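Local structure of quinoline 2-oxidoreductase large subunit (1T3Q) at residues Tyr33-Met42 with Glu202-Tyr210; Ser192-Pro200 with Thr362-Tyr370. The protein probably hydroxylates quinoline next to its ring nitrogen, as the molybdenum-bearing large subunit of a hydroxylase of the xanthine dehydrogenase family. All blocks are in the same frame, centred on the assembly; numbering follows the deposited sequence.

Contact 1: residues Tyr33-Met42 with Glu202-Tyr210; sequences YIADLVLSGM and ETRGAVAQY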
loop_
_atom_site.group_PDB
_atom_site.type_symbol
_atom_site.label_atom_id
_atom_site.label_comp_id
_atom_site.label_asym_id
_atom_site.label_seq_id
_atom_site.Cartn_x
_atom_site.Cartn_y
_atom_site.Cartn_z
ATOM N N TYR B 33 -12.097 4.779 -0.223
ATOM C CA TYR B 33 -12.395 5.290 -1.555
ATOM C C TYR B 33 -11.214 6.094 -2.106
ATOM O O TYR B 33 -10.266 6.403 -1.384
ATOM C CB TYR B 33 -13.667 6.143 -1.520
ATOM C CG TYR B 33 -14.881 5.416 -0.967
ATOM C CD1 TYR B 33 -15.053 5.245 0.408
ATOM C CD2 TYR B 33 -15.866 4.911 -1.822
ATOM C CE1 TYR B 33 -16.181 4.593 0.924
ATOM C CE2 TYR B 33 -16.996 4.255 -1.320
ATOM C CZ TYR B 33 -17.147 4.105 0.055
ATOM O OH TYR B 33 -18.279 3.501 0.555
ATOM N N ILE B 34 -11.277 6.445 -3.385
ATOM C CA ILE B 34 -10.171 7.152 -4.015
ATOM C C ILE B 34 -9.707 8.429 -3.298
ATOM O O ILE B 34 -8.508 8.654 -3.142
ATOM C CB ILE B 34 -10.499 7.445 -5.503
ATOM C CG1 ILE B 34 -9.248 7.938 -6.229
ATOM C CG2 ILE B 34 -11.638 8.441 -5.607
ATOM C CD1 ILE B 34 -8.131 6.906 -6.283
ATOM N N ALA B 35 -10.643 9.258 -2.847
ATOM C CA ALA B 35 -10.277 10.494 -2.160
ATOM C C ALA B 35 -9.685 10.251 -0.773
ATOM O O ALA B 35 -9.069 11.143 -0.192
ATOM C CB ALA B 35 -11.497 11.419 -2.058
ATOM N N ASP B 36 -9.863 9.045 -0.238
ATOM C CA ASP B 36 -9.336 8.727 1.089
ATOM C C ASP B 36 -7.869 8.323 1.051
ATOM O O ASP B 36 -7.199 8.307 2.081
ATOM C CB ASP B 36 -10.149 7.594 1.741
ATOM C CG ASP B 36 -11.636 7.891 1.778
ATOM O OD1 ASP B 36 -11.986 9.082 1.872
ATOM O OD2 ASP B 36 -12.455 6.940 1.722
ATOM N N LEU B 37 -7.366 8.003 -0.136
ATOM C CA LEU B 37 -5.979 7.579 -0.267
ATOM C C LEU B 37 -4.990 8.691 0.069
ATOM O O LEU B 37 -5.156 9.835 -0.348
ATOM C CB LEU B 37 -5.718 7.068 -1.691
ATOM C CG LEU B 37 -4.312 6.528 -1.981
ATOM C CD1 LEU B 37 -4.107 5.196 -1.275
ATOM C CD2 LEU B 37 -4.135 6.350 -3.489
ATOM N N VAL B 38 -3.964 8.340 0.837
ATOM C CA VAL B 38 -2.930 9.290 1.222
ATOM C C VAL B 38 -1.566 8.743 0.827
ATOM O O VAL B 38 -1.182 7.650 1.246
ATOM C CB VAL B 38 -2.930 9.550 2.750
ATOM C CG1 VAL B 38 -1.734 10.431 3.131
ATOM C CG2 VAL B 38 -4.235 10.236 3.160
ATOM N N LEU B 39 -0.846 9.500 0.007
ATOM C CA LEU B 39 0.487 9.105 -0.431
ATOM C C LEU B 39 1.473 10.214 -0.069
ATOM O O LEU B 39 1.156 11.400 -0.180
ATOM C CB LEU B 39 0.518 8.863 -1.941
ATOM C CG LEU B 39 -0.327 7.719 -2.502
ATOM C CD1 LEU B 39 -0.059 7.593 -3.987
ATOM C CD2 LEU B 39 0.006 6.413 -1.790
ATOM N N SER B 40 2.661 9.820 0.369
ATOM C CA SER B 40 3.693 10.771 0.757
ATOM C C SER B 40 4.062 11.700 -0.396
ATOM O O SER B 40 4.224 11.257 -1.535
ATOM C CB SER B 40 4.939 10.014 1.237
ATOM O OG SER B 40 5.964 10.917 1.619
ATOM N N GLY B 41 4.178 12.990 -0.091
ATOM C CA GLY B 41 4.544 13.976 -1.100
ATOM C C GLY B 41 3.490 14.231 -2.160
ATOM O O GLY B 41 3.741 14.914 -3.152
ATOM N N MET B 42 2.302 13.686 -1.939
ATOM C CA MET B 42 1.183 13.818 -2.863
ATOM C C MET B 42 0.838 15.263 -3.232
ATOM O O MET B 42 0.667 16.117 -2.356
ATOM C CB MET B 42 -0.036 13.135 -2.240
ATOM C CG MET B 42 -1.215 12.917 -3.149
ATOM S SD MET B 42 -2.389 11.840 -2.305
ATOM C CE MET B 42 -2.833 12.839 -0.901
ATOM N N GLU B 202 -20.239 9.705 -5.187
ATOM C CA GLU B 202 -18.795 9.935 -5.186
ATOM C C GLU B 202 -18.441 10.322 -6.621
ATOM O O GLU B 202 -18.769 9.595 -7.558
ATOM C CB GLU B 202 -18.014 8.671 -4.828
ATOM C CG GLU B 202 -16.509 8.844 -5.017
ATOM C CD GLU B 202 -15.772 7.527 -5.133
ATOM O OE1 GLU B 202 -16.182 6.684 -5.960
ATOM O OE2 GLU B 202 -14.778 7.334 -4.408
ATOM N N THR B 203 -17.779 11.458 -6.798
ATOM C CA THR B 203 -17.405 11.896 -8.138
ATOM C C THR B 203 -16.210 11.080 -8.621
ATOM O O THR B 203 -15.728 10.190 -7.917
ATOM C CB THR B 203 -17.015 13.384 -8.144
ATOM O OG1 THR B 203 -15.938 13.593 -7.223
ATOM C CG2 THR B 203 -18.205 14.250 -7.746
ATOM N N ARG B 204 -15.717 11.390 -9.815
ATOM C CA ARG B 204 -14.571 10.667 -10.348
ATOM C C ARG B 204 -13.285 11.116 -9.674
ATOM O O ARG B 204 -13.187 12.232 -9.160
ATOM C CB ARG B 204 -14.452 10.883 -11.858
ATOM C CG ARG B 204 -15.666 10.412 -12.650
ATOM C CD ARG B 204 -15.531 10.835 -14.105
ATOM N NE ARG B 204 -15.345 12.277 -14.227
ATOM C CZ ARG B 204 -14.951 12.883 -15.342
ATOM N NH1 ARG B 204 -14.803 14.203 -15.368
ATOM N NH2 ARG B 204 -14.698 12.169 -16.433
ATOM N N GLY B 205 -12.295 10.235 -9.686
ATOM C CA GLY B 205 -11.025 10.560 -9.075
ATOM C C GLY B 205 -9.968 9.537 -9.413
ATOM O O GLY B 205 -10.277 8.400 -9.760
ATOM N N ALA B 206 -8.712 9.951 -9.325
ATOM C CA ALA B 206 -7.599 9.066 -9.604
ATOM C C ALA B 206 -6.326 9.657 -9.013
ATOM O O ALA B 206 -6.203 10.873 -8.869
ATOM C CB ALA B 206 -7.448 8.867 -11.112
ATOM N N VAL B 207 -5.388 8.785 -8.657
ATOM C CA VAL B 207 -4.113 9.197 -8.089
ATOM C C VAL B 207 -3.040 8.351 -8.756
ATOM O O VAL B 207 -3.126 7.123 -8.761
ATOM C CB VAL B 207 -4.055 8.950 -6.557
ATOM C CG1 VAL B 207 -2.716 9.416 -6.003
ATOM C CG2 VAL B 207 -5.191 9.686 -5.867
ATOM N N ALA B 208 -2.039 9.009 -9.331
ATOM C CA ALA B 208 -0.958 8.296 -9.995
ATOM C C ALA B 208 0.350 8.454 -9.234
ATOM O O ALA B 208 0.633 9.508 -8.671
ATOM C CB ALA B 208 -0.792 8.811 -11.427
ATOM N N GLN B 209 1.141 7.392 -9.216
ATOM C CA GLN B 209 2.429 7.419 -8.556
ATOM C C GLN B 209 3.445 6.785 -9.490
ATOM O O GLN B 209 3.443 5.565 -9.695
ATOM C CB GLN B 209 2.390 6.646 -7.236
ATOM C CG GLN B 209 3.709 6.691 -6.466
ATOM C CD GLN B 209 3.627 5.972 -5.133
ATOM O OE1 GLN B 209 3.923 6.548 -4.084
ATOM N NE2 GLN B 209 3.224 4.709 -5.167
ATOM N N TYR B 210 4.295 7.621 -10.074
ATOM C CA TYR B 210 5.328 7.136 -10.974
ATOM C C TYR B 210 6.650 7.145 -10.230
ATOM O O TYR B 210 7.006 8.140 -9.598
ATOM C CB TYR B 210 5.440 8.028 -12.210
ATOM C CG TYR B 210 6.421 7.481 -13.212
ATOM C CD1 TYR B 210 6.041 6.490 -14.110
ATOM C CD2 TYR B 210 7.747 7.914 -13.225
ATOM C CE1 TYR B 210 6.958 5.934 -15.001
ATOM C CE2 TYR B 210 8.674 7.367 -14.110
ATOM C CZ TYR B 210 8.271 6.375 -14.996
ATOM O OH TYR B 210 9.181 5.818 -15.866
HETATM O O HOH W 1 -13.091 5.398 -5.072
HETATM O O HOH W 2 -13.625 9.231 -2.814
HETATM O O HOH W 3 5.013 8.772 -2.565
#

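Contact 2: residues Ser192-Pro200 with Thr362-Tyr370; sequences SCGRVSACP and TNKCPIGAY. With SMO (dioxosulfidomolybdenum(VI) ion), chain O.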
loop_
_atom_site.group_PDB
_atom_site.type_symbol
_atom_site.label_atom_id
_atom_site.label_comp_id
_atom_site.label_asym_id
_atom_site.label_seq_id
_atom_site.Cartn_x
_atom_site.Cartn_y
_atom_site.Cartn_z
ATOM N N SER B 192 -38.588 11.945 -27.077
ATOM C CA SER B 192 -37.324 12.608 -26.844
ATOM C C SER B 192 -36.936 12.514 -25.380
ATOM O O SER B 192 -37.778 12.668 -24.499
ATOM C CB SER B 192 -37.421 14.077 -27.254
ATOM O OG SER B 192 -36.213 14.756 -26.955
ATOM N N CYS B 193 -35.665 12.234 -25.127
ATOM C CA CYS B 193 -35.156 12.156 -23.766
ATOM C C CYS B 193 -34.045 13.181 -23.661
ATOM O O CYS B 193 -33.231 13.316 -24.576
ATOM C CB CYS B 193 -34.584 10.771 -23.465
ATOM S SG CYS B 193 -35.744 9.404 -23.696
ATOM N N GLY B 194 -34.008 13.912 -22.553
ATOM C CA GLY B 194 -32.956 14.892 -22.381
ATOM C C GLY B 194 -31.722 14.205 -21.832
ATOM O O GLY B 194 -31.758 13.019 -21.506
ATOM N N ARG B 195 -30.619 14.933 -21.740
ATOM C CA ARG B 195 -29.409 14.355 -21.186
ATOM C C ARG B 195 -29.612 14.212 -19.683
ATOM O O ARG B 195 -30.381 14.963 -19.076
ATOM C CB ARG B 195 -28.202 15.269 -21.424
ATOM C CG ARG B 195 -27.672 15.235 -22.844
ATOM C CD ARG B 195 -26.433 16.106 -23.034
ATOM N NE ARG B 195 -25.874 15.868 -24.365
ATOM C CZ ARG B 195 -24.588 15.660 -24.616
ATOM N NH1 ARG B 195 -23.704 15.668 -23.629
ATOM N NH2 ARG B 195 -24.187 15.407 -25.859
ATOM N N VAL B 196 -28.926 13.238 -19.101
ATOM C CA VAL B 196 -28.952 13.020 -17.663
ATOM C C VAL B 196 -27.529 12.663 -17.288
ATOM O O VAL B 196 -26.707 12.375 -18.160
ATOM C CB VAL B 196 -29.894 11.857 -17.236
ATOM C CG1 VAL B 196 -31.320 12.179 -17.617
ATOM C CG2 VAL B 196 -29.436 10.541 -17.856
ATOM N N SER B 197 -27.232 12.707 -15.994
ATOM C CA SER B 197 -25.915 12.353 -15.490
ATOM C C SER B 197 -26.086 11.152 -14.571
ATOM O O SER B 197 -27.101 11.045 -13.883
ATOM C CB SER B 197 -25.315 13.514 -14.683
ATOM O OG SER B 197 -24.119 13.104 -14.041
ATOM N N ALA B 198 -25.107 10.251 -14.567
ATOM C CA ALA B 198 -25.163 9.082 -13.690
ATOM C C ALA B 198 -25.214 9.626 -12.264
ATOM O O ALA B 198 -25.757 8.997 -11.351
ATOM C CB ALA B 198 -23.921 8.216 -13.884
ATOM N N CYS B 199 -24.626 10.806 -12.090
ATOM C CA CYS B 199 -24.594 11.491 -10.801
ATOM C C CYS B 199 -24.340 10.577 -9.591
ATOM O O CYS B 199 -25.157 10.498 -8.669
ATOM C CB CYS B 199 -25.907 12.273 -10.613
ATOM S SG CYS B 199 -25.876 13.527 -9.298
ATOM N N PRO B 200 -23.208 9.857 -9.584
ATOM C CA PRO B 200 -22.918 8.983 -8.443
ATOM C C PRO B 200 -22.600 9.903 -7.262
ATOM O O PRO B 200 -22.124 11.014 -7.474
ATOM C CB PRO B 200 -21.697 8.200 -8.918
ATOM C CG PRO B 200 -20.989 9.202 -9.792
ATOM C CD PRO B 200 -22.134 9.786 -10.590
ATOM N N THR B 362 -22.055 17.153 -31.460
ATOM C CA THR B 362 -22.554 18.453 -31.042
ATOM C C THR B 362 -21.483 19.022 -30.124
ATOM O O THR B 362 -20.631 18.282 -29.630
ATOM C CB THR B 362 -23.876 18.334 -30.252
ATOM O OG1 THR B 362 -23.666 17.510 -29.101
ATOM C CG2 THR B 362 -24.968 17.717 -31.114
ATOM N N ASN B 363 -21.505 20.327 -29.896
ATOM C CA ASN B 363 -20.506 20.922 -29.026
ATOM C C ASN B 363 -20.944 20.851 -27.563
ATOM O O ASN B 363 -21.275 21.855 -26.938
ATOM C CB ASN B 363 -20.219 22.360 -29.462
ATOM C CG ASN B 363 -19.462 22.414 -30.782
ATOM O OD1 ASN B 363 -19.990 22.857 -31.800
ATOM N ND2 ASN B 363 -18.222 21.938 -30.768
ATOM N N LYS B 364 -20.941 19.626 -27.044
ATOM C CA LYS B 364 -21.320 19.335 -25.666
ATOM C C LYS B 364 -20.367 18.251 -25.204
ATOM O O LYS B 364 -19.613 17.704 -26.011
ATOM C CB LYS B 364 -22.752 18.808 -25.619
ATOM C CG LYS B 364 -23.776 19.758 -26.207
ATOM C CD LYS B 364 -25.154 19.120 -26.278
ATOM C CE LYS B 364 -26.145 20.066 -26.945
ATOM N NZ LYS B 364 -27.516 19.514 -27.000
ATOM N N CYS B 365 -20.370 17.923 -23.919
ATOM C CA CYS B 365 -19.461 16.879 -23.495
ATOM C C CYS B 365 -19.944 15.591 -24.161
ATOM O O CYS B 365 -21.131 15.439 -24.474
ATOM C CB CYS B 365 -19.447 16.737 -21.973
ATOM S SG CYS B 365 -20.855 15.878 -21.329
ATOM N N PRO B 366 -19.024 14.662 -24.423
ATOM C CA PRO B 366 -19.428 13.411 -25.064
ATOM C C PRO B 366 -20.513 12.633 -24.337
ATOM O O PRO B 366 -20.565 12.600 -23.104
ATOM C CB PRO B 366 -18.115 12.626 -25.182
ATOM C CG PRO B 366 -17.166 13.321 -24.252
ATOM C CD PRO B 366 -17.561 14.753 -24.309
ATOM N N ILE B 367 -21.397 12.034 -25.122
ATOM C CA ILE B 367 -22.459 11.215 -24.570
ATOM C C ILE B 367 -21.733 9.954 -24.122
ATOM O O ILE B 367 -20.706 9.590 -24.691
ATOM C CB ILE B 367 -23.521 10.883 -25.649
ATOM C CG1 ILE B 367 -24.860 10.573 -24.980
ATOM C CG2 ILE B 367 -23.063 9.716 -26.511
ATOM C CD1 ILE B 367 -25.509 11.786 -24.330
ATOM N N GLY B 368 -22.246 9.292 -23.092
ATOM C CA GLY B 368 -21.586 8.100 -22.605
ATOM C C GLY B 368 -22.559 7.111 -21.999
ATOM O O GLY B 368 -23.767 7.346 -21.977
ATOM N N ALA B 369 -22.016 6.014 -21.488
ATOM C CA ALA B 369 -22.811 4.951 -20.894
ATOM C C ALA B 369 -23.360 5.280 -19.514
ATOM O O ALA B 369 -22.655 5.806 -18.662
ATOM C CB ALA B 369 -21.979 3.679 -20.811
ATOM N N TYR B 370 -24.634 4.967 -19.324
ATOM C CA TYR B 370 -25.306 5.143 -18.047
ATOM C C TYR B 370 -26.346 4.030 -17.980
ATOM O O TYR B 370 -27.101 3.814 -18.929
ATOM C CB TYR B 370 -25.969 6.522 -17.933
ATOM C CG TYR B 370 -26.860 6.694 -16.711
ATOM C CD1 TYR B 370 -26.459 6.241 -15.450
ATOM C CD2 TYR B 370 -28.096 7.332 -16.817
ATOM C CE1 TYR B 370 -27.271 6.419 -14.327
ATOM C CE2 TYR B 370 -28.913 7.522 -15.700
ATOM C CZ TYR B 370 -28.495 7.062 -14.460
ATOM O OH TYR B 370 -29.306 7.242 -13.358
HETATM S S SMO O . -23.983 1.572 -17.927
HETATM MO MO SMO O . -23.355 -0.167 -16.859
HETATM O OM2 SMO O . -23.497 -0.783 -18.480
HETATM O OM1 SMO O . -21.738 0.217 -16.535
#

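Contact 1: residues Tyr33-Met42 with Glu202-Tyr210
Val207 stands up from strand 205-210 under the loop Tyr33-Met42, and three aliphatic side chains close over it. Leu39 CD1 meets Val207 CG1 at 3.8 Å, Leu37 CD2 lies over Val207 CB at 4.0 Å, and Ile34 CD1 approaches the other methyl, Val207 CG2, at 4.1 Å. With Val207 CG1 anti to the backbone N (chi1 -179°), one branch is turned to Leu39 and the other to Ile34, and Ile34 and Leu39 each slide past the valine in the opposite direction. Met42 SD adds a looser touch on Val207 CG1, while the same sulfur accepts a weak hydrogen bond from Leu39 N across the type II turn Leu39-Met42.

Ile34 also reaches the strand backbone. Its CG1, swung away from the backbone N (chi1 -169°), rests 3.6 Å from Gly205 C. Gly205 matters here, because a CB on it would run into Ile34 CG2.

At the 3-10 end the contact turns polar. Glu202 OE2 lies 3.3 Å from Tyr33 CB, the carboxylate nearly perpendicular to the ring, and it accepts hydrogen bonds from two waters, each 2.7 Å away, which in turn accept from Ile34 N and Ala35 N. Its other oxygen, OE1, is held by Gly252 N and a salt bridge to Lys258. Asp36 N bonds back to Tyr33 O, and Asp36 OD2 in turn accepts from Tyr33 N, which lies above the carboxylate plane; the same carboxylate is salt-bridged to Arg36 and Lys45 of the small subunit. At the far end a third water donates to both Ser40 O and Gln209 OE1.

Trp220 of the adjoining strand flanks the apolar residues, and Tyr33 OH is hydrogen-bonded to Cys107 O of the small subunit. The arrangement is a loop packed across one face of a mixed beta sheet, joining the hammerhead region to the cofactor-binding region beside the subunit interface.

Contact 2: residues Ser192-Pro200 with Thr362-Tyr370
Arg195 drives its guanidinium into the loop Thr362-Tyr370, where NH1 donates to Cys365 O at 2.7 Å in a nearly straight bond (167°) lying in the guanidinium plane; NH2 adds a weak second bond to the same oxygen. The flat group is sandwiched, Lys364 CB over one face and Ile367 CD1 over the centre of the other, 4.0 Å from Arg195 CZ. Further along, Tyr370 presents one ring face to Ala198, whose CA sits 3.8 Å from the ring centroid in a CH-pi contact, while Val196 CG2 touches Tyr370 CD2 at 3.6 Å. The ring of Tyr370 swings out on the far side from its own amide nitrogen (chi1 171°), which carries it toward Val196 and Ala198, and Tyr370 C remains 3.4 Å from the sulfur of the molybdenum group.

In the second shell, Asp322 forms salt bridges with both Arg195 NH2 and Lys364 NZ, and Gln297 takes Arg195 NE. Were Arg195 cut back to an alanine, Cys365 O and Asp322 would each probably lose a partner, and a gap would be likely to open between Lys364 and Ile367. The shared carboxylate probably offsets the two nearby positive charges, consistent with a buried ionic cluster that helps to hold the loop leading to the molybdenum site.

Overall arrangement
From the N terminus, the chain enters contact 1 at the loop 33-42, passes through the rest of the hammerhead region, and returns along strand 185-193 into 192-200, the first half of contact 2. Almost at once 202-210 follows and closes the loop of contact 1, some 160 residues long. The chain then runs on to 362-370, which closes contact 2 after a similar span. The two loops therefore cross rather than nest, and the segments 192-200 and 202-210 adjoin in sequence, although the contact centres lie 26 Å apart. Contact 1 ties the hammerhead region to strand 205-211; contact 2 joins the end of strand 185-193 to the loop before helix 375-393.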